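Local coordinates for protein soluble lytic murein transglycosylase (Escherichia coli, PDB 1QSA) that cleaves the glycosidic bonds between N-acetylmuramic acid and N-acetylglucosamine in peptidoglycan, with formation of a 1,6-anhydro bond in the N-acetylmuramic acid residue, at residues A[412-424]-A[435-447]. Residues are numbered along the deposited sequence; the frame is centred on the assembly and turned at random.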
ATOM      1  N   SER A 412      13.721 -19.265  -9.067  1.00 24.29           N
ATOM      2  CA  SER A 412      13.044 -20.369  -8.394  1.00 24.44           C
ATOM      3  C   SER A 412      12.928 -20.053  -6.907  1.00 23.98           C
ATOM      4  O   SER A 412      13.638 -19.187  -6.398  1.00 21.89           O
ATOM      5  CB  SER A 412      13.821 -21.673  -8.568  1.00 23.29           C
ATOM      6  OG  SER A 412      15.024 -21.658  -7.816  1.00 23.66           O
ATOM      7  N   LYS A 413      12.048 -20.764  -6.209  1.00 23.60           N
ATOM      8  CA  LYS A 413      11.880 -20.544  -4.778  1.00 24.12           C
ATOM      9  C   LYS A 413      13.187 -20.827  -4.046  1.00 22.14           C
ATOM     10  O   LYS A 413      13.524 -20.146  -3.079  1.00 21.06           O
ATOM     11  CB  LYS A 413      10.752 -21.422  -4.210  1.00 26.81           C
ATOM     12  CG  LYS A 413       9.456 -20.678  -3.962  1.00 30.63           C
ATOM     13  CD  LYS A 413       8.572 -21.442  -2.983  1.00 35.53           C
ATOM     14  CE  LYS A 413       7.506 -20.536  -2.365  1.00 38.54           C
ATOM     15  NZ  LYS A 413       6.811 -21.163  -1.203  1.00 40.09           N
ATOM     16  N   THR A 414      13.924 -21.832  -4.517  1.00 20.42           N
ATOM     17  CA  THR A 414      15.205 -22.196  -3.919  1.00 21.68           C
ATOM     18  C   THR A 414      16.203 -21.060  -4.088  1.00 20.37           C
ATOM     19  O   THR A 414      16.904 -20.698  -3.137  1.00 19.95           O
ATOM     20  CB  THR A 414      15.773 -23.492  -4.544  1.00 23.71           C
ATOM     21  OG1 THR A 414      14.884 -24.577  -4.252  1.00 26.54           O
ATOM     22  CG2 THR A 414      17.154 -23.809  -3.978  1.00 26.43           C
ATOM     23  N   GLU A 415      16.268 -20.510  -5.299  1.00 20.37           N
ATOM     24  CA  GLU A 415      17.169 -19.396  -5.582  1.00 19.44           C
ATOM     25  C   GLU A 415      16.766 -18.169  -4.763  1.00 18.26           C
ATOM     26  O   GLU A 415      17.630 -17.490  -4.209  1.00 16.44           O
ATOM     27  CB  GLU A 415      17.171 -19.057  -7.075  1.00 21.53           C
ATOM     28  CG  GLU A 415      17.848 -20.116  -7.947  1.00 25.32           C
ATOM     29  CD  GLU A 415      17.686 -19.873  -9.443  1.00 28.95           C
ATOM     30  OE1 GLU A 415      16.630 -19.358  -9.877  1.00 28.51           O
ATOM     31  OE2 GLU A 415      18.621 -20.224 -10.197  1.00 32.66           O
ATOM     32  N   GLN A 416      15.464 -17.905  -4.660  1.00 15.78           N
ATOM     33  CA  GLN A 416      14.999 -16.745  -3.883  1.00 16.41           C
ATOM     34  C   GLN A 416      15.332 -16.893  -2.391  1.00 16.32           C
ATOM     35  O   GLN A 416      15.670 -15.900  -1.719  1.00 15.04           O
ATOM     36  CB  GLN A 416      13.509 -16.494  -4.129  1.00 15.56           C
ATOM     37  CG  GLN A 416      13.232 -16.038  -5.567  1.00 16.49           C
ATOM     38  CD  GLN A 416      11.765 -16.107  -5.949  1.00 16.57           C
ATOM     39  OE1 GLN A 416      11.073 -17.056  -5.594  1.00 18.07           O
ATOM     40  NE2 GLN A 416      11.292 -15.118  -6.705  1.00 16.11           N
ATOM     41  N   ALA A 417      15.292 -18.131  -1.885  1.00 15.75           N
ATOM     42  CA  ALA A 417      15.629 -18.407  -0.485  1.00 15.42           C
ATOM     43  C   ALA A 417      17.141 -18.257  -0.266  1.00 14.65           C
ATOM     44  O   ALA A 417      17.584 -17.768   0.774  1.00 14.09           O
ATOM     45  CB  ALA A 417      15.150 -19.823  -0.084  1.00 17.15           C
ATOM     46  N   GLN A 418      17.935 -18.682  -1.252  1.00 15.14           N
ATOM     47  CA  GLN A 418      19.387 -18.529  -1.155  1.00 16.21           C
ATOM     48  C   GLN A 418      19.723 -17.044  -1.140  1.00 14.42           C
ATOM     49  O   GLN A 418      20.559 -16.617  -0.361  1.00 14.00           O
ATOM     50  CB  GLN A 418      20.099 -19.168  -2.341  1.00 17.61           C
ATOM     51  CG  GLN A 418      20.090 -20.682  -2.353  1.00 20.72           C
ATOM     52  CD  GLN A 418      20.799 -21.216  -3.578  1.00 22.67           C
ATOM     53  OE1 GLN A 418      20.449 -20.876  -4.711  1.00 24.25           O
ATOM     54  NE2 GLN A 418      21.805 -22.047  -3.362  1.00 25.31           N
ATOM     55  N   LEU A 419      19.083 -16.272  -2.023  1.00 15.21           N
ATOM     56  CA  LEU A 419      19.316 -14.831  -2.087  1.00 12.90           C
ATOM     57  C   LEU A 419      18.888 -14.159  -0.767  1.00 12.42           C
ATOM     58  O   LEU A 419      19.587 -13.289  -0.242  1.00 11.81           O
ATOM     59  CB  LEU A 419      18.588 -14.218  -3.301  1.00 13.26           C
ATOM     60  CG  LEU A 419      19.225 -14.509  -4.677  1.00 15.88           C
ATOM     61  CD1 LEU A 419      18.320 -14.043  -5.809  1.00 16.97           C
ATOM     62  CD2 LEU A 419      20.592 -13.817  -4.762  1.00 16.54           C
ATOM     63  N   ALA A 420      17.754 -14.585  -0.215  1.00 13.34           N
ATOM     64  CA  ALA A 420      17.284 -14.038   1.061  1.00 11.65           C
ATOM     65  C   ALA A 420      18.339 -14.298   2.150  1.00 11.63           C
ATOM     66  O   ALA A 420      18.731 -13.386   2.879  1.00 11.70           O
ATOM     67  CB  ALA A 420      15.943 -14.675   1.459  1.00 11.18           C
ATOM     68  N   ARG A 421      18.857 -15.526   2.194  1.00 11.95           N
ATOM     69  CA  ARG A 421      19.857 -15.892   3.205  1.00 12.78           C
ATOM     70  C   ARG A 421      21.192 -15.190   2.976  1.00 11.99           C
ATOM     71  O   ARG A 421      21.869 -14.832   3.930  1.00 12.10           O
ATOM     72  CB  ARG A 421      20.049 -17.408   3.245  1.00 13.56           C
ATOM     73  CG  ARG A 421      20.950 -17.879   4.382  1.00 15.54           C
ATOM     74  CD  ARG A 421      20.324 -17.585   5.736  1.00 17.30           C
ATOM     75  NE  ARG A 421      21.281 -17.737   6.835  1.00 19.39           N
ATOM     76  CZ  ARG A 421      20.938 -17.882   8.111  1.00 20.55           C
ATOM     77  NH1 ARG A 421      19.656 -17.899   8.463  1.00 21.15           N
ATOM     78  NH2 ARG A 421      21.882 -18.005   9.038  1.00 22.04           N
ATOM     79  N   TYR A 422      21.557 -14.988   1.711  1.00 12.19           N
ATOM     80  CA  TYR A 422      22.802 -14.294   1.366  1.00 11.85           C
ATOM     81  C   TYR A 422      22.714 -12.848   1.895  1.00 11.58           C
ATOM     82  O   TYR A 422      23.636 -12.348   2.528  1.00 12.47           O
ATOM     83  CB  TYR A 422      23.001 -14.285  -0.148  1.00 13.23           C
ATOM     84  CG  TYR A 422      24.309 -13.680  -0.577  1.00 14.59           C
ATOM     85  CD1 TYR A 422      25.466 -14.451  -0.626  1.00 18.05           C
ATOM     86  CD2 TYR A 422      24.390 -12.339  -0.950  1.00 16.68           C
ATOM     87  CE1 TYR A 422      26.681 -13.898  -1.039  1.00 18.25           C
ATOM     88  CE2 TYR A 422      25.606 -11.773  -1.366  1.00 18.34           C
ATOM     89  CZ  TYR A 422      26.740 -12.563  -1.403  1.00 18.57           C
ATOM     90  OH  TYR A 422      27.946 -12.023  -1.801  1.00 18.06           O
ATOM     91  N   ALA A 423      21.567 -12.209   1.678  1.00 10.82           N
ATOM     92  CA  ALA A 423      21.346 -10.845   2.162  1.00 11.12           C
ATOM     93  C   ALA A 423      21.388 -10.839   3.693  1.00 10.68           C
ATOM     94  O   ALA A 423      22.070 -10.015   4.296  1.00 10.99           O
ATOM     95  CB  ALA A 423      20.007 -10.335   1.652  1.00  9.25           C
ATOM     96  N   PHE A 424      20.677 -11.786   4.309  1.00 10.14           N
ATOM     97  CA  PHE A 424      20.638 -11.937   5.765  1.00 11.58           C
ATOM     98  C   PHE A 424      22.065 -12.099   6.328  1.00 10.83           C
ATOM     99  O   PHE A 424      22.425 -11.440   7.299  1.00 11.40           O
ATOM    100  CB  PHE A 424      19.745 -13.148   6.132  1.00 11.08           C
ATOM    101  CG  PHE A 424      19.675 -13.445   7.608  1.00 10.54           C
ATOM    102  CD1 PHE A 424      18.686 -12.867   8.404  1.00 12.56           C
ATOM    103  CD2 PHE A 424      20.593 -14.314   8.209  1.00 12.71           C
ATOM    104  CE1 PHE A 424      18.607 -13.147   9.776  1.00 14.01           C
ATOM    105  CE2 PHE A 424      20.519 -14.600   9.585  1.00 12.30           C
ATOM    106  CZ  PHE A 424      19.525 -14.014  10.368  1.00 13.30           C
ATOM    107  N   ALA A 435      13.438 -10.311  -0.396  1.00 11.00           N
ATOM    108  CA  ALA A 435      13.549 -11.599  -1.072  1.00 11.29           C
ATOM    109  C   ALA A 435      12.497 -12.576  -0.540  1.00 12.08           C
ATOM    110  O   ALA A 435      11.947 -13.366  -1.312  1.00 13.56           O
ATOM    111  CB  ALA A 435      14.942 -12.173  -0.901  1.00 11.07           C
ATOM    112  N   THR A 436      12.203 -12.539   0.763  1.00 12.38           N
ATOM    113  CA  THR A 436      11.180 -13.457   1.274  1.00 12.36           C
ATOM    114  C   THR A 436       9.815 -13.111   0.679  1.00 13.33           C
ATOM    115  O   THR A 436       9.008 -13.997   0.419  1.00 14.12           O
ATOM    116  CB  THR A 436      11.082 -13.483   2.830  1.00  9.94           C
ATOM    117  OG1 THR A 436      10.639 -12.212   3.328  1.00 12.45           O
ATOM    118  CG2 THR A 436      12.427 -13.837   3.452  1.00 10.14           C
ATOM    119  N   ILE A 437       9.582 -11.826   0.419  1.00 14.11           N
ATOM    120  CA  ILE A 437       8.313 -11.401  -0.158  1.00 15.18           C
ATOM    121  C   ILE A 437       8.231 -11.841  -1.620  1.00 16.18           C
ATOM    122  O   ILE A 437       7.224 -12.407  -2.042  1.00 16.12           O
ATOM    123  CB  ILE A 437       8.109  -9.883  -0.017  1.00 14.65           C
ATOM    124  CG1 ILE A 437       7.929  -9.542   1.457  1.00 14.85           C
ATOM    125  CG2 ILE A 437       6.894  -9.412  -0.824  1.00 16.55           C
ATOM    126  CD1 ILE A 437       7.994  -8.049   1.766  1.00 15.96           C
ATOM    127  N   ALA A 438       9.312 -11.637  -2.373  1.00 15.85           N
ATOM    128  CA  ALA A 438       9.347 -12.045  -3.779  1.00 17.65           C
ATOM    129  C   ALA A 438       9.116 -13.546  -3.952  1.00 18.06           C
ATOM    130  O   ALA A 438       8.413 -13.967  -4.872  1.00 20.21           O
ATOM    131  CB  ALA A 438      10.691 -11.656  -4.412  1.00 14.96           C
ATOM    132  N   GLY A 439       9.690 -14.354  -3.064  1.00 17.01           N
ATOM    133  CA  GLY A 439       9.529 -15.791  -3.182  1.00 17.26           C
ATOM    134  C   GLY A 439       8.370 -16.367  -2.394  1.00 17.97           C
ATOM    135  O   GLY A 439       8.180 -17.588  -2.394  1.00 18.13           O
ATOM    136  N   LYS A 440       7.618 -15.497  -1.711  1.00 16.53           N
ATOM    137  CA  LYS A 440       6.481 -15.906  -0.875  1.00 16.02           C
ATOM    138  C   LYS A 440       6.929 -16.979   0.114  1.00 15.56           C
ATOM    139  O   LYS A 440       6.221 -17.955   0.354  1.00 16.28           O
ATOM    140  CB  LYS A 440       5.313 -16.409  -1.739  1.00 18.19           C
ATOM    141  CG  LYS A 440       4.732 -15.357  -2.657  1.00 21.47           C
ATOM    142  CD  LYS A 440       3.601 -15.928  -3.501  1.00 26.57           C
ATOM    143  CE  LYS A 440       3.009 -14.865  -4.420  1.00 30.38           C
ATOM    144  NZ  LYS A 440       2.408 -13.736  -3.645  1.00 34.00           N
ATOM    145  N   LEU A 441       8.113 -16.766   0.691  1.00 13.19           N
ATOM    146  CA  LEU A 441       8.739 -17.679   1.652  1.00 14.43           C
ATOM    147  C   LEU A 441       8.213 -17.322   3.035  1.00 14.95           C
ATOM    148  O   LEU A 441       8.979 -16.987   3.944  1.00 14.04           O
ATOM    149  CB  LEU A 441      10.268 -17.484   1.601  1.00 13.00           C
ATOM    150  CG  LEU A 441      10.912 -17.576   0.205  1.00 15.10           C
ATOM    151  CD1 LEU A 441      12.393 -17.159   0.281  1.00 15.68           C
ATOM    152  CD2 LEU A 441      10.778 -18.988  -0.323  1.00 17.86           C
ATOM    153  N   TRP A 442       6.901 -17.464   3.206  1.00 14.82           N
ATOM    154  CA  TRP A 442       6.246 -17.063   4.442  1.00 15.61           C
ATOM    155  C   TRP A 442       6.661 -17.786   5.705  1.00 14.20           C
ATOM    156  O   TRP A 442       6.506 -17.249   6.803  1.00 14.72           O
ATOM    157  CB  TRP A 442       4.725 -17.109   4.265  1.00 15.77           C
ATOM    158  CG  TRP A 442       4.198 -16.385   3.032  1.00 17.73           C
ATOM    159  CD1 TRP A 442       3.255 -16.852   2.153  1.00 17.16           C
ATOM    160  CD2 TRP A 442       4.568 -15.080   2.559  1.00 16.55           C
ATOM    161  NE1 TRP A 442       3.019 -15.921   1.167  1.00 20.53           N
ATOM    162  CE2 TRP A 442       3.810 -14.824   1.393  1.00 17.52           C
ATOM    163  CE3 TRP A 442       5.468 -14.101   3.007  1.00 16.31           C
ATOM    164  CZ2 TRP A 442       3.925 -13.632   0.670  1.00 19.22           C
ATOM    165  CZ3 TRP A 442       5.582 -12.913   2.287  1.00 17.10           C
ATOM    166  CH2 TRP A 442       4.815 -12.692   1.132  1.00 17.79           C
ATOM    167  N   ASP A 443       7.162 -19.013   5.565  1.00 15.18           N
ATOM    168  CA  ASP A 443       7.594 -19.778   6.722  1.00 14.39           C
ATOM    169  C   ASP A 443       9.095 -19.679   7.006  1.00 14.87           C
ATOM    170  O   ASP A 443       9.577 -20.287   7.963  1.00 14.40           O
ATOM    171  CB  ASP A 443       7.148 -21.243   6.614  1.00 16.60           C
ATOM    172  CG  ASP A 443       5.636 -21.397   6.653  1.00 19.46           C
ATOM    173  OD1 ASP A 443       4.992 -20.819   7.554  1.00 18.29           O
ATOM    174  OD2 ASP A 443       5.083 -22.095   5.775  1.00 21.31           O
ATOM    175  N   HIS A 444       9.835 -18.923   6.184  1.00 14.40           N
ATOM    176  CA  HIS A 444      11.273 -18.711   6.428  1.00 13.38           C
ATOM    177  C   HIS A 444      11.366 -17.533   7.410  1.00 14.18           C
ATOM    178  O   HIS A 444      11.881 -16.453   7.092  1.00 12.52           O
ATOM    179  CB  HIS A 444      12.003 -18.368   5.126  1.00 15.53           C
ATOM    180  CG  HIS A 444      12.293 -19.555   4.267  1.00 17.83           C
ATOM    181  ND1 HIS A 444      11.299 -20.320   3.688  1.00 17.89           N
ATOM    182  CD2 HIS A 444      13.465 -20.117   3.889  1.00 17.65           C
ATOM    183  CE1 HIS A 444      11.850 -21.298   2.989  1.00 17.81           C
ATOM    184  NE2 HIS A 444      13.161 -21.198   3.098  1.00 17.39           N
ATOM    185  N   LEU A 445      10.882 -17.764   8.624  1.00 12.39           N
ATOM    186  CA  LEU A 445      10.817 -16.708   9.627  1.00 12.27           C
ATOM    187  C   LEU A 445      12.088 -15.960   9.992  1.00 12.45           C
ATOM    188  O   LEU A 445      12.036 -14.753  10.241  1.00 11.56           O
ATOM    189  CB  LEU A 445      10.102 -17.205  10.895  1.00 13.19           C
ATOM    190  CG  LEU A 445       8.675 -17.729  10.702  1.00 13.25           C
ATOM    191  CD1 LEU A 445       8.072 -18.097  12.069  1.00 15.15           C
ATOM    192  CD2 LEU A 445       7.808 -16.700   9.989  1.00 13.90           C
ATOM    193  N   GLU A 446      13.227 -16.650  10.024  1.00 11.48           N
ATOM    194  CA  GLU A 446      14.471 -15.986  10.408  1.00 12.24           C
ATOM    195  C   GLU A 446      14.842 -14.864   9.438  1.00 11.36           C
ATOM    196  O   GLU A 446      15.272 -13.795   9.862  1.00 13.11           O
ATOM    197  CB  GLU A 446      15.632 -16.990  10.535  1.00 13.29           C
ATOM    198  CG  GLU A 446      16.788 -16.377  11.302  1.00 15.41           C
ATOM    199  CD  GLU A 446      17.913 -17.333  11.622  1.00 16.32           C
ATOM    200  OE1 GLU A 446      18.049 -18.366  10.938  1.00 17.10           O
ATOM    201  OE2 GLU A 446      18.667 -17.027  12.572  1.00 19.62           O
ATOM    202  N   GLU A 447      14.673 -15.122   8.141  1.00 11.90           N
ATOM    203  CA  GLU A 447      14.984 -14.138   7.103  1.00 11.14           C
ATOM    204  C   GLU A 447      13.918 -13.052   7.001  1.00 12.00           C
ATOM    205  O   GLU A 447      14.211 -11.917   6.602  1.00 11.94           O
ATOM    206  CB  GLU A 447      15.183 -14.818   5.740  1.00 11.69           C
ATOM    207  CG  GLU A 447      16.413 -15.747   5.651  1.00 13.71           C
ATOM    208  CD  GLU A 447      16.213 -17.083   6.342  1.00 17.05           C
ATOM    209  OE1 GLU A 447      15.066 -17.566   6.427  1.00 16.65           O
ATOM    210  OE2 GLU A 447      17.214 -17.672   6.795  1.00 19.10           O
TER
HETATM  211  O   HOH W   1       4.205 -19.599  -0.368  1.00 29.35           O
HETATM  212  O   HOH W   2      21.317 -17.495  11.942  1.00 24.89           O
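Ala420 and Ala435 meet CB to CB at 3.6 Å where two successive helices of the alpha-superhelix, 413-425 and 429-438, pack as a helical hairpin in the L domain. The small side chains let the backbones come close. Helix 429-438 ends in a Schellman motif at Lys440. The chain then turns back, and Leu441 lays CD1 against Ala417 CA at 3.6 Å. The amide of Gln416 lies alongside Gly439, and its NE2 is hydrogen-bonded to Val408 O on helix 397-408. Lys413 stretches along the Schellman turn, where a water links its NZ to Lys440 O.

At the other end Arg421, Glu446 and Glu447 form a salt-bridge network. With CG anti to the backbone N (chi1 -173°) and a bend at chi2, Arg421 brings its guanidinium to both glutamates. Phe424 CD2 sits over the centre of one guanidinium face, 3.5 Å above the plane. Both carboxylates meet the guanidinium edge in its plane and share NH1. Glu446 OE1 takes its bond from above its own carboxylate plane. A water bridges Glu446 OE2 to Arg421 NH2. The Arg421 NH1 bond to Glu447 OE2 is 3.0 Å long and nearly straight, at 165°.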